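Cytochrome C-type biogenesis protein ccmF (Thermus thermophilus, PDB 6ZMQ) probably carries haem across the membrane and attaches it to apocytochrome c as a membrane-bound haem lyase in cytochrome c maturation. Local coordinates at residues V509-A512 with V513-M516; G415-L418 with L419-V422; P625-F628 with W629-A633; L518-A521 with F522-Y526. All coordinates share one frame; numbering follows the deposited sequence.

Interaction 1 of 4, residues V509-A512 with V513-M516. With HEM (protoporphyrin IX containing Fe), chain B.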
loop_
_atom_site.group_PDB
_atom_site.type_symbol
_atom_site.label_atom_id
_atom_site.label_comp_id
_atom_site.label_asym_id
_atom_site.label_seq_id
_atom_site.Cartn_x
_atom_site.Cartn_y
_atom_site.Cartn_z
ATOM N N VAL A 509 -16.401 1.890 5.797
ATOM C CA VAL A 509 -14.943 2.166 5.786
ATOM C C VAL A 509 -14.569 2.982 7.020
ATOM O O VAL A 509 -13.595 2.670 7.678
ATOM C CB VAL A 509 -14.589 2.926 4.510
ATOM C CG1 VAL A 509 -13.298 3.681 4.626
ATOM C CG2 VAL A 509 -14.537 2.012 3.326
ATOM N N HIS A 510 -15.377 3.970 7.364
ATOM C CA HIS A 510 -15.014 4.811 8.521
ATOM C C HIS A 510 -14.996 3.957 9.781
ATOM O O HIS A 510 -14.011 4.088 10.563
ATOM C CB HIS A 510 -15.900 6.048 8.633
ATOM C CG HIS A 510 -15.599 7.115 7.644
ATOM N ND1 HIS A 510 -16.595 7.833 7.067
ATOM C CD2 HIS A 510 -14.469 7.449 7.000
ATOM C CE1 HIS A 510 -16.089 8.638 6.175
ATOM N NE2 HIS A 510 -14.766 8.441 6.117
ATOM N N PHE A 511 -16.013 3.096 9.912
ATOM C CA PHE A 511 -16.177 2.191 11.067
ATOM C C PHE A 511 -15.028 1.212 11.112
ATOM O O PHE A 511 -14.609 0.860 12.166
ATOM C CB PHE A 511 -17.429 1.368 10.856
ATOM C CG PHE A 511 -17.756 0.396 11.945
ATOM C CD1 PHE A 511 -17.208 0.517 13.189
ATOM C CD2 PHE A 511 -18.658 -0.601 11.727
ATOM C CE1 PHE A 511 -17.547 -0.354 14.203
ATOM C CE2 PHE A 511 -19.010 -1.472 12.735
ATOM C CZ PHE A 511 -18.450 -1.348 13.977
ATOM N N ALA A 512 -14.608 0.738 9.960
ATOM C CA ALA A 512 -13.472 -0.191 9.870
ATOM C C ALA A 512 -12.219 0.500 10.371
ATOM O O ALA A 512 -11.470 -0.153 11.025
ATOM C CB ALA A 512 -13.296 -0.631 8.446
ATOM N N VAL A 513 -11.969 1.755 10.027
ATOM C CA VAL A 513 -10.770 2.364 10.654
ATOM C C VAL A 513 -10.989 2.494 12.148
ATOM O O VAL A 513 -10.024 2.366 12.835
ATOM C CB VAL A 513 -10.345 3.717 10.086
ATOM C CG1 VAL A 513 -9.726 4.579 11.155
ATOM C CG2 VAL A 513 -9.341 3.521 8.996
ATOM N N ALA A 514 -12.184 2.862 12.591
ATOM C CA ALA A 514 -12.494 3.053 14.021
ATOM C C ALA A 514 -12.098 1.834 14.849
ATOM O O ALA A 514 -11.572 2.018 15.944
ATOM C CB ALA A 514 -13.957 3.312 14.133
ATOM N N LEU A 515 -12.440 0.645 14.351
ATOM C CA LEU A 515 -12.149 -0.656 14.915
ATOM C C LEU A 515 -10.653 -0.951 14.922
ATOM O O LEU A 515 -10.150 -1.528 15.898
ATOM C CB LEU A 515 -12.898 -1.707 14.086
ATOM C CG LEU A 515 -13.088 -3.198 14.398
ATOM C CD1 LEU A 515 -13.275 -3.487 15.882
ATOM C CD2 LEU A 515 -14.256 -3.733 13.575
ATOM N N MET A 516 -9.916 -0.459 13.917
ATOM C CA MET A 516 -8.461 -0.611 13.927
ATOM C C MET A 516 -7.769 0.313 14.923
ATOM O O MET A 516 -6.723 -0.056 15.452
ATOM C CB MET A 516 -7.858 -0.388 12.542
ATOM C CG MET A 516 -7.846 -1.624 11.653
ATOM S SD MET A 516 -6.663 -1.610 10.281
ATOM C CE MET A 516 -5.299 -0.652 10.945
HETATM C CHA HEM B . -15.271 9.465 2.377
HETATM C CHB HEM B . -14.666 12.419 6.238
HETATM C CHC HEM B . -10.669 9.874 7.540
HETATM C CHD HEM B . -11.635 6.717 3.950
HETATM C C1A HEM B . -15.408 10.467 3.325
HETATM C C2A HEM B . -16.419 11.464 3.258
HETATM C C3A HEM B . -16.254 12.292 4.329
HETATM C C4A HEM B . -15.151 11.835 5.073
HETATM C CMA HEM B . -17.092 13.490 4.674
HETATM C CAA HEM B . -17.499 11.597 2.195
HETATM C CBA HEM B . -18.660 10.613 2.435
HETATM C CGA HEM B . -19.374 10.908 3.730
HETATM O O1A HEM B . -19.400 10.044 4.636
HETATM O O2A HEM B . -19.937 12.015 3.893
HETATM C C1B HEM B . -13.500 11.963 6.888
HETATM C C2B HEM B . -12.877 12.667 7.945
HETATM C C3B HEM B . -11.766 11.975 8.318
HETATM C C4B HEM B . -11.690 10.814 7.433
HETATM C CMB HEM B . -13.354 13.942 8.566
HETATM C CAB HEM B . -10.797 12.310 9.368
HETATM C CBB HEM B . -9.574 13.006 8.881
HETATM C C1C HEM B . -10.641 8.761 6.729
HETATM C C2C HEM B . -9.834 7.641 6.929
HETATM C C3C HEM B . -10.128 6.770 5.908
HETATM C C4C HEM B . -11.121 7.343 5.080
HETATM C CMC HEM B . -8.823 7.396 8.020
HETATM C CAC HEM B . -9.505 5.472 5.715
HETATM C CBC HEM B . -10.197 4.249 6.185
HETATM C C1D HEM B . -12.678 7.212 3.152
HETATM C C2D HEM B . -13.142 6.612 1.896
HETATM C C3D HEM B . -14.164 7.373 1.443
HETATM C C4D HEM B . -14.324 8.445 2.451
HETATM C CMD HEM B . -12.581 5.383 1.236
HETATM C CAD HEM B . -14.975 7.165 0.174
HETATM C CBD HEM B . -14.531 8.193 -0.875
HETATM C CGD HEM B . -15.159 8.014 -2.237
HETATM O O1D HEM B . -16.069 8.777 -2.637
HETATM O O2D HEM B . -14.753 7.109 -2.989
HETATM N NA HEM B . -14.637 10.735 4.440
HETATM N NB HEM B . -12.747 10.879 6.609
HETATM N NC HEM B . -11.435 8.554 5.633
HETATM N ND HEM B . -13.417 8.272 3.416
HETATM FE FE HEM B . -13.163 9.513 5.090
#

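Interaction 2 of 4, residues G415-L418 with L419-V422. With HEM (protoporphyrin IX containing Fe), chain B.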
loop_
_atom_site.group_PDB
_atom_site.type_symbol
_atom_site.label_atom_id
_atom_site.label_comp_id
_atom_site.label_asym_id
_atom_site.label_seq_id
_atom_site.Cartn_x
_atom_site.Cartn_y
_atom_site.Cartn_z
ATOM N N GLY A 415 -6.593 12.381 16.962
ATOM C CA GLY A 415 -7.186 13.515 16.281
ATOM C C GLY A 415 -7.933 13.167 15.011
ATOM O O GLY A 415 -9.020 13.706 14.770
ATOM N N ILE A 416 -7.399 12.250 14.196
ATOM C CA ILE A 416 -8.137 11.869 12.989
ATOM C C ILE A 416 -9.333 10.985 13.338
ATOM O O ILE A 416 -10.379 11.068 12.686
ATOM C CB ILE A 416 -7.232 11.229 11.912
ATOM C CG1 ILE A 416 -6.653 9.869 12.303
ATOM C CG2 ILE A 416 -6.133 12.193 11.532
ATOM C CD1 ILE A 416 -5.731 9.307 11.260
ATOM N N LEU A 417 -9.216 10.143 14.376
ATOM C CA LEU A 417 -10.365 9.341 14.792
ATOM C C LEU A 417 -11.461 10.188 15.420
ATOM O O LEU A 417 -12.630 9.801 15.374
ATOM C CB LEU A 417 -9.939 8.249 15.780
ATOM C CG LEU A 417 -9.328 6.965 15.241
ATOM C CD1 LEU A 417 -8.961 6.079 16.424
ATOM C CD2 LEU A 417 -10.182 6.218 14.210
ATOM N N LEU A 418 -11.111 11.353 15.968
ATOM C CA LEU A 418 -12.111 12.290 16.468
ATOM C C LEU A 418 -12.752 13.071 15.320
ATOM O O LEU A 418 -13.983 13.239 15.271
ATOM C CB LEU A 418 -11.451 13.230 17.483
ATOM C CG LEU A 418 -11.662 12.979 18.979
ATOM C CD1 LEU A 418 -10.767 13.884 19.806
ATOM C CD2 LEU A 418 -13.104 13.207 19.380
ATOM N N LEU A 419 -11.920 13.547 14.383
ATOM C CA LEU A 419 -12.393 14.408 13.302
ATOM C C LEU A 419 -13.261 13.645 12.310
ATOM O O LEU A 419 -14.203 14.212 11.740
ATOM C CB LEU A 419 -11.199 15.044 12.601
ATOM C CG LEU A 419 -10.757 16.348 13.260
ATOM C CD1 LEU A 419 -9.272 16.608 13.059
ATOM C CD2 LEU A 419 -11.574 17.489 12.709
ATOM N N MET A 420 -12.943 12.362 12.092
ATOM C CA MET A 420 -13.728 11.470 11.240
ATOM C C MET A 420 -15.156 11.303 11.736
ATOM O O MET A 420 -16.108 11.244 10.948
ATOM C CB MET A 420 -12.997 10.141 11.149
ATOM C CG MET A 420 -13.749 8.984 10.589
ATOM S SD MET A 420 -12.816 7.454 10.740
ATOM C CE MET A 420 -11.119 8.019 10.870
ATOM N N GLY A 421 -15.314 11.213 13.051
ATOM C CA GLY A 421 -16.647 11.216 13.618
ATOM C C GLY A 421 -17.332 12.568 13.532
ATOM O O GLY A 421 -18.508 12.651 13.170
ATOM N N VAL A 422 -16.619 13.646 13.877
ATOM C CA VAL A 422 -17.321 14.929 14.022
ATOM C C VAL A 422 -17.602 15.600 12.663
ATOM O O VAL A 422 -18.543 16.397 12.545
ATOM C CB VAL A 422 -16.554 15.857 15.000
ATOM C CG1 VAL A 422 -15.325 16.485 14.367
ATOM C CG2 VAL A 422 -17.483 16.928 15.608
HETATM C CHA HEM B . -15.271 9.465 2.377
HETATM C CHB HEM B . -14.666 12.419 6.238
HETATM C CHC HEM B . -10.669 9.874 7.540
HETATM C CHD HEM B . -11.635 6.717 3.950
HETATM C C1A HEM B . -15.408 10.467 3.325
HETATM C C2A HEM B . -16.419 11.464 3.258
HETATM C C3A HEM B . -16.254 12.292 4.329
HETATM C C4A HEM B . -15.151 11.835 5.073
HETATM C CMA HEM B . -17.092 13.490 4.674
HETATM C CAA HEM B . -17.499 11.597 2.195
HETATM C CBA HEM B . -18.660 10.613 2.435
HETATM C CGA HEM B . -19.374 10.908 3.730
HETATM O O1A HEM B . -19.400 10.044 4.636
HETATM O O2A HEM B . -19.937 12.015 3.893
HETATM C C1B HEM B . -13.500 11.963 6.888
HETATM C C2B HEM B . -12.877 12.667 7.945
HETATM C C3B HEM B . -11.766 11.975 8.318
HETATM C C4B HEM B . -11.690 10.814 7.433
HETATM C CMB HEM B . -13.354 13.942 8.566
HETATM C CAB HEM B . -10.797 12.310 9.368
HETATM C CBB HEM B . -9.574 13.006 8.881
HETATM C C1C HEM B . -10.641 8.761 6.729
HETATM C C2C HEM B . -9.834 7.641 6.929
HETATM C C3C HEM B . -10.128 6.770 5.908
HETATM C C4C HEM B . -11.121 7.343 5.080
HETATM C CMC HEM B . -8.823 7.396 8.020
HETATM C CAC HEM B . -9.505 5.472 5.715
HETATM C CBC HEM B . -10.197 4.249 6.185
HETATM C C1D HEM B . -12.678 7.212 3.152
HETATM C C2D HEM B . -13.142 6.612 1.896
HETATM C C3D HEM B . -14.164 7.373 1.443
HETATM C C4D HEM B . -14.324 8.445 2.451
HETATM C CMD HEM B . -12.581 5.383 1.236
HETATM C CAD HEM B . -14.975 7.165 0.174
HETATM C CBD HEM B . -14.531 8.193 -0.875
HETATM C CGD HEM B . -15.159 8.014 -2.237
HETATM O O1D HEM B . -16.069 8.777 -2.637
HETATM O O2D HEM B . -14.753 7.109 -2.989
HETATM N NA HEM B . -14.637 10.735 4.440
HETATM N NB HEM B . -12.747 10.879 6.609
HETATM N NC HEM B . -11.435 8.554 5.633
HETATM N ND HEM B . -13.417 8.272 3.416
HETATM FE FE HEM B . -13.163 9.513 5.090
#

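Interaction 3 of 4, residues P625-F628 with W629-A633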
loop_
_atom_site.group_PDB
_atom_site.type_symbol
_atom_site.label_atom_id
_atom_site.label_comp_id
_atom_site.label_asym_id
_atom_site.label_seq_id
_atom_site.Cartn_x
_atom_site.Cartn_y
_atom_site.Cartn_z
ATOM N N PRO A 625 -3.973 -8.522 22.463
ATOM C CA PRO A 625 -5.431 -8.536 22.297
ATOM C C PRO A 625 -5.900 -7.902 20.997
ATOM O O PRO A 625 -5.275 -6.985 20.458
ATOM C CB PRO A 625 -5.919 -7.703 23.496
ATOM C CG PRO A 625 -4.660 -7.401 24.324
ATOM C CD PRO A 625 -3.578 -7.388 23.300
ATOM N N LEU A 626 -7.036 -8.430 20.512
ATOM C CA LEU A 626 -7.865 -7.850 19.440
ATOM C C LEU A 626 -7.122 -7.681 18.109
ATOM O O LEU A 626 -7.482 -6.835 17.291
ATOM C CB LEU A 626 -8.469 -6.512 19.886
ATOM C CG LEU A 626 -9.542 -6.599 20.974
ATOM C CD1 LEU A 626 -9.395 -5.481 22.002
ATOM C CD2 LEU A 626 -10.937 -6.602 20.365
ATOM N N VAL A 627 -6.112 -8.510 17.850
ATOM C CA VAL A 627 -5.389 -8.407 16.580
ATOM C C VAL A 627 -6.164 -9.120 15.469
ATOM O O VAL A 627 -5.993 -8.814 14.282
ATOM C CB VAL A 627 -3.957 -8.945 16.755
ATOM C CG1 VAL A 627 -3.027 -8.517 15.619
ATOM C CG2 VAL A 627 -3.407 -8.424 18.042
ATOM N N PHE A 628 -7.038 -10.057 15.833
ATOM C CA PHE A 628 -7.924 -10.678 14.852
ATOM C C PHE A 628 -9.024 -9.709 14.419
ATOM O O PHE A 628 -9.446 -9.706 13.252
ATOM C CB PHE A 628 -8.493 -11.969 15.447
ATOM C CG PHE A 628 -9.797 -12.405 14.862
ATOM C CD1 PHE A 628 -9.822 -12.980 13.591
ATOM C CD2 PHE A 628 -10.982 -12.297 15.603
ATOM C CE1 PHE A 628 -11.006 -13.411 13.030
ATOM C CE2 PHE A 628 -12.196 -12.724 15.084
ATOM C CZ PHE A 628 -12.222 -13.284 13.785
ATOM N N TRP A 629 -9.475 -8.853 15.337
ATOM C CA TRP A 629 -10.495 -7.866 15.004
ATOM C C TRP A 629 -9.932 -6.734 14.165
ATOM O O TRP A 629 -10.678 -6.102 13.410
ATOM C CB TRP A 629 -11.121 -7.334 16.292
ATOM C CG TRP A 629 -11.917 -8.386 17.001
ATOM C CD1 TRP A 629 -11.466 -9.255 17.953
ATOM C CD2 TRP A 629 -13.296 -8.695 16.796
ATOM N NE1 TRP A 629 -12.490 -10.079 18.361
ATOM C CE2 TRP A 629 -13.624 -9.752 17.664
ATOM C CE3 TRP A 629 -14.294 -8.164 15.977
ATOM C CZ2 TRP A 629 -14.905 -10.292 17.725
ATOM C CZ3 TRP A 629 -15.556 -8.712 16.028
ATOM C CH2 TRP A 629 -15.855 -9.759 16.897
ATOM N N MET A 630 -8.623 -6.511 14.253
ATOM C CA MET A 630 -7.910 -5.617 13.350
ATOM C C MET A 630 -8.010 -6.102 11.902
ATOM O O MET A 630 -8.218 -5.303 10.976
ATOM C CB MET A 630 -6.461 -5.536 13.831
ATOM C CG MET A 630 -5.553 -4.553 13.165
ATOM S SD MET A 630 -3.919 -4.952 13.808
ATOM C CE MET A 630 -4.158 -4.523 15.546
ATOM N N TRP A 631 -7.953 -7.416 11.689
ATOM C CA TRP A 631 -8.076 -7.940 10.330
ATOM C C TRP A 631 -9.524 -8.100 9.898
ATOM O O TRP A 631 -9.812 -8.093 8.695
ATOM C CB TRP A 631 -7.318 -9.247 10.206
ATOM C CG TRP A 631 -5.894 -8.950 10.329
ATOM C CD1 TRP A 631 -5.268 -7.793 9.959
ATOM C CD2 TRP A 631 -4.915 -9.750 10.965
ATOM N NE1 TRP A 631 -3.934 -7.850 10.282
ATOM C CE2 TRP A 631 -3.694 -9.045 10.903
ATOM C CE3 TRP A 631 -4.936 -11.011 11.555
ATOM C CZ2 TRP A 631 -2.522 -9.560 11.410
ATOM C CZ3 TRP A 631 -3.771 -11.512 12.051
ATOM C CH2 TRP A 631 -2.583 -10.796 11.974
ATOM N N VAL A 632 -10.455 -8.270 10.845
ATOM C CA VAL A 632 -11.860 -8.229 10.432
ATOM C C VAL A 632 -12.230 -6.797 10.042
ATOM O O VAL A 632 -13.045 -6.586 9.137
ATOM C CB VAL A 632 -12.814 -8.835 11.496
ATOM C CG1 VAL A 632 -12.949 -8.001 12.768
ATOM C CG2 VAL A 632 -14.171 -9.140 10.893
ATOM N N ALA A 633 -11.552 -5.800 10.632
ATOM C CA ALA A 633 -11.680 -4.419 10.185
ATOM C C ALA A 633 -11.048 -4.212 8.812
ATOM O O ALA A 633 -11.565 -3.441 7.997
ATOM C CB ALA A 633 -11.041 -3.491 11.210
#

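Interaction 4 of 4, residues L518-A521 with F522-Y526. With LMT (dodecyl-beta-D-maltoside), chain D.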
loop_
_atom_site.group_PDB
_atom_site.type_symbol
_atom_site.label_atom_id
_atom_site.label_comp_id
_atom_site.label_asym_id
_atom_site.label_seq_id
_atom_site.Cartn_x
_atom_site.Cartn_y
_atom_site.Cartn_z
ATOM N N LEU A 518 -9.011 1.193 17.890
ATOM C CA LEU A 518 -9.160 0.412 19.127
ATOM C C LEU A 518 -8.198 -0.773 19.178
ATOM O O LEU A 518 -7.537 -0.988 20.201
ATOM C CB LEU A 518 -10.608 -0.073 19.314
ATOM C CG LEU A 518 -10.985 -0.874 20.590
ATOM C CD1 LEU A 518 -12.383 -0.561 21.045
ATOM C CD2 LEU A 518 -10.919 -2.420 20.449
ATOM N N ALA A 519 -8.136 -1.560 18.095
ATOM C CA ALA A 519 -7.322 -2.777 18.066
ATOM C C ALA A 519 -5.829 -2.473 18.208
ATOM O O ALA A 519 -5.110 -3.165 18.940
ATOM C CB ALA A 519 -7.600 -3.549 16.772
ATOM N N ILE A 520 -5.362 -1.403 17.553
ATOM C CA ILE A 520 -3.951 -1.025 17.611
ATOM C C ILE A 520 -3.576 -0.513 18.992
ATOM O O ILE A 520 -2.541 -0.919 19.538
ATOM C CB ILE A 520 -3.621 -0.018 16.492
ATOM C CG1 ILE A 520 -4.011 -0.639 15.142
ATOM C CG2 ILE A 520 -2.152 0.468 16.548
ATOM C CD1 ILE A 520 -3.489 0.051 13.923
ATOM N N ALA A 521 -4.433 0.316 19.616
ATOM C CA ALA A 521 -4.080 0.809 20.949
ATOM C C ALA A 521 -4.155 -0.298 22.001
ATOM O O ALA A 521 -3.310 -0.355 22.907
ATOM C CB ALA A 521 -4.966 1.985 21.326
ATOM N N PHE A 522 -5.110 -1.224 21.853
ATOM C CA PHE A 522 -5.224 -2.336 22.796
ATOM C C PHE A 522 -4.089 -3.354 22.638
ATOM O O PHE A 522 -3.647 -3.948 23.633
ATOM C CB PHE A 522 -6.596 -3.006 22.650
ATOM C CG PHE A 522 -7.637 -2.471 23.609
ATOM C CD1 PHE A 522 -8.433 -1.393 23.260
ATOM C CD2 PHE A 522 -7.803 -3.046 24.855
ATOM C CE1 PHE A 522 -9.387 -0.897 24.132
ATOM C CE2 PHE A 522 -8.750 -2.560 25.735
ATOM C CZ PHE A 522 -9.543 -1.481 25.368
ATOM N N SER A 523 -3.610 -3.580 21.400
ATOM C CA SER A 523 -2.489 -4.502 21.200
ATOM C C SER A 523 -1.148 -3.851 21.533
ATOM O O SER A 523 -0.209 -4.539 21.957
ATOM C CB SER A 523 -2.491 -5.037 19.768
ATOM O OG SER A 523 -2.367 -3.999 18.816
ATOM N N GLN A 524 -1.020 -2.544 21.290
ATOM C CA GLN A 524 0.203 -1.821 21.626
ATOM C C GLN A 524 0.393 -1.708 23.132
ATOM O O GLN A 524 1.517 -1.829 23.636
ATOM C CB GLN A 524 0.180 -0.431 20.987
ATOM C CG GLN A 524 0.690 -0.375 19.546
ATOM C CD GLN A 524 2.108 -0.901 19.396
ATOM O OE1 GLN A 524 2.984 -0.606 20.209
ATOM N NE2 GLN A 524 2.337 -1.684 18.348
ATOM N N THR A 525 -0.688 -1.430 23.867
ATOM C CA THR A 525 -0.586 -1.324 25.319
ATOM C C THR A 525 -0.332 -2.684 25.961
ATOM O O THR A 525 0.589 -2.843 26.771
ATOM C CB THR A 525 -1.854 -0.688 25.902
ATOM O OG1 THR A 525 -3.007 -1.123 25.171
ATOM C CG2 THR A 525 -1.771 0.833 25.860
ATOM N N TYR A 526 -1.153 -3.673 25.619
ATOM C CA TYR A 526 -1.335 -4.858 26.457
ATOM C C TYR A 526 -0.680 -6.102 25.871
ATOM O O TYR A 526 -1.339 -7.099 25.601
ATOM C CB TYR A 526 -2.819 -5.097 26.675
ATOM C CG TYR A 526 -3.365 -4.143 27.664
ATOM C CD1 TYR A 526 -2.642 -3.867 28.815
ATOM C CD2 TYR A 526 -4.603 -3.537 27.483
ATOM C CE1 TYR A 526 -3.107 -3.005 29.744
ATOM C CE2 TYR A 526 -5.086 -2.652 28.422
ATOM C CZ TYR A 526 -4.321 -2.400 29.554
ATOM O OH TYR A 526 -4.723 -1.537 30.529
HETATM C C1B LMT D . 8.535 -4.388 19.255
HETATM C C2B LMT D . 9.269 -3.699 20.450
HETATM C C3B LMT D . 10.047 -4.679 21.389
HETATM C C4B LMT D . 9.843 -6.187 21.079
HETATM C C5B LMT D . 10.057 -6.335 19.562
HETATM C C6B LMT D . 10.057 -7.810 19.182
HETATM O O1B LMT D . 8.360 -3.468 18.201
HETATM O O2B LMT D . 10.123 -2.770 19.914
HETATM O O3B LMT D . 9.805 -4.389 22.702
HETATM O "O4'" LMT D . 10.762 -6.957 21.757
HETATM O O5B LMT D . 9.130 -5.587 18.756
HETATM O O6B LMT D . 11.083 -8.456 19.819
HETATM C "C1'" LMT D . 5.266 -0.956 16.658
HETATM C "C2'" LMT D . 6.115 -0.402 17.847
HETATM C "C3'" LMT D . 7.418 -1.246 18.031
HETATM C "C4'" LMT D . 7.131 -2.762 18.100
HETATM C "C5'" LMT D . 6.452 -3.040 16.734
HETATM C "C6'" LMT D . 6.276 -4.486 16.359
HETATM O "O1'" LMT D . 3.968 -0.508 16.751
HETATM O "O2'" LMT D . 6.486 0.889 17.581
HETATM O "O3'" LMT D . 8.101 -0.838 19.136
HETATM O "O5'" LMT D . 5.189 -2.392 16.701
HETATM O "O6'" LMT D . 5.300 -4.962 17.192
HETATM C C1 LMT D . 3.621 0.626 15.969
HETATM C C2 LMT D . 2.183 0.424 15.572
HETATM C C3 LMT D . 1.299 1.637 15.530
HETATM C C4 LMT D . 1.410 2.298 14.176
HETATM C C5 LMT D . 0.496 3.487 14.123
HETATM C C6 LMT D . -0.134 3.721 12.781
HETATM C C7 LMT D . -0.788 2.470 12.264
HETATM C C8 LMT D . -2.063 2.826 11.582
HETATM C C9 LMT D . -2.195 2.198 10.233
HETATM C C10 LMT D . -3.483 2.668 9.625
HETATM C C11 LMT D . -3.709 1.980 8.321
HETATM C C12 LMT D . -5.159 1.746 8.077
#

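Interaction 1 of 4, residues V509-A512 with V513-M516
F511 holds its CG on the opposite side of CB from the backbone N (chi1 -180°), which lays the benzyl group along the helix until the ring edge meets the methyl of A514, CD1 lying 4.4 Å from CB. H510 adopts a different setting, CG anti to the carbonyl carbon (chi1 -75°), and its imidazole stands out from the helix toward the porphyrin. There NE2 of H510 binds the haem iron at 2.2 Å as an axial ligand. The imidazole meets the macrocycle edge-on, with CE1 on the side of the porphyrin nitrogen NA and CD2 on the side of NC.

One turn apart, V509 and V513 present branches to the same vinyl group: CG1 of V509 comes within 3.5 Å of the haem atom CBC, and CG2 of V513 touches it as well. Backbone bonds of i to i+4 type bind the two turns, among them A514 N to H510 O at 3.0 Å. The residue that carries the ligand is thus itself held by regular helix; axial histidines on transmembrane helices are well known in membrane haem proteins.

H276, on helix 266-284, supplies the second axial ligand. Helix 627-644 packs against V509, A512 and M516, helix 460-484 lies against H510, A514 and L515, and helix 402-422 brings L417 and M420 to V513.

Interaction 2 of 4, residues G415-L418 with L419-V422
L417 and M420 lie side by side and point the same way, L417 CD2 resting 3.9 Å from M420 CE. Beneath them the backbone pairs in the i to i+4 manner, with one interruption. L419 N donates to G415 O at 2.9 Å, and M420 N donates to I416 O at the same distance. V422 N keeps to the pattern, its bond to L418 O spanning 3.0 Å with the donor in the carbonyl plane.

The break falls at L417 O, which lies 3.8 Å from G421 N, too far for the regular bond. A weak hydrogen bond from ND2 of N472 serves this carbonyl instead. L418 O accepts a second hydrogen bond, from OH of Y471. Polar side chains of a neighbouring helix thus supplement the main-chain donors here.

Apolar groups cover other acceptors. The leucine branch of L419 folds back over its partner carbonyl, and CE of M420, brought round by a bend at the last torsion of the chain, sits 3.6 Å from I416 O. That same methyl lies 3.7 Å from the haem methyl CMC, while CB of M420 meets the vinyl carbon CAB at 3.6 Å. This turn therefore forms part of the apolar wall of the haem pocket.

Helix 362-384 adds F372, F373 and W376 against I416, helix 460-484 flanks L418 and V422, and helix 501-525 packs on the side of L417 and M420.

Interaction 3 of 4, residues P625-F628 with W629-A633
F628 directs its ring edge at the indole face of W629, an edge-to-face pair of adjacent residues with 5.1 Å between the centroids of the phenyl and five-membered rings and 69° between their planes. L626 reaches the same indole obliquely, CD2 lying 3.6 Å from CD1 of W629. Further round the helix, V627 and M630 run alongside each other with CG1 and SD 4.1 Å apart. The carbonyl oxygen of V627 sits over one face of the W631 indole, near its rim.

The backbone sets these groups in place. L626, with left-handed backbone angles, links strand 617-625 to helix 627-644, which is predicted to be transmembrane, and its O accepts from M630 N at 3.3 Å. Two residues on, F628 O takes V632 N at 3.0 Å and, weakly, W631 N.

Farther out, D601 O accepts a hydrogen bond from W629 NE1, which probably helps to fix the rotation of that indole, while W243 and F604 both make edge-to-face pairs with W631.

Chemically, this helix start relies on apolar and aromatic contacts, with the indole N-H of W629 satisfied by the main-chain carbonyl of D601.

Interaction 4 of 4, residues L518-A521 with F522-Y526
L518 and F522, one turn apart, make the main apolar contact: the aliphatic branch crosses the ring at an angle, with CG of L518 3.7 Å from CD1 of F522. The ring also turns an edge to its own helix, so that L518 O lies in the ring plane beside CD1.

Main-chain hydrogen bonds follow the i to i+4 pattern. F522 N reaches L518 O at 2.9 Å, S523 N reaches A519 O, Q524 N reaches I520 O at 2.8 Å and T525 N reaches A521 O. Y526 N still bonds to F522 O, although Y526 itself has left helical geometry, and here the helix ends.

The S523 hydroxyl folds back on this backbone. The chi1 of S523, 60°, puts OG between the backbone N and the carbonyl carbon, 2.9 Å from A519 O, and S523 OG is also hydrogen-bonded to OH of Y254.

A bound dodecyl maltoside gives a further kind of contact. I520 lies along its alkyl chain, CG2 coming within 3.8 Å of C3 and CD1 within 3.9 Å of C8. At the sugar end, NE2 of Q524 makes a weak hydrogen bond of 3.4 Å to O5' and also bonds to Y254. The apolar and amide side chains thus match the two halves of the detergent.

Around this, Y458 meets F522 edge-to-face, helix 460-484 packs on L518 and A521, L626 covers L518 and F522, and M630 of helix 627-644 touches A519, I520 and S523.

In the fold
In chain order the contacts run interaction 2, 1, 4, 3. Interactions 1 and 4 occupy successive parts of helix 501-525, their centres about 14 Å apart. Helix 402-422 (interaction 2) approaches the haem-binding half, its centre about 11 Å from that of interaction 1, and both touch the porphyrin. Interaction 3, on helix 627-644, touches interactions 1 and 4, whose centres lie about 11 and 10 Å away; it does not touch interaction 2, their nearest atoms being about 10 Å apart. Strand 528-534 follows helix 501-525, strand 617-625 leads into helix 627-644, and the two pair in one antiparallel sheet. Helix 501-525 therefore links the haem site to the base of that sheet.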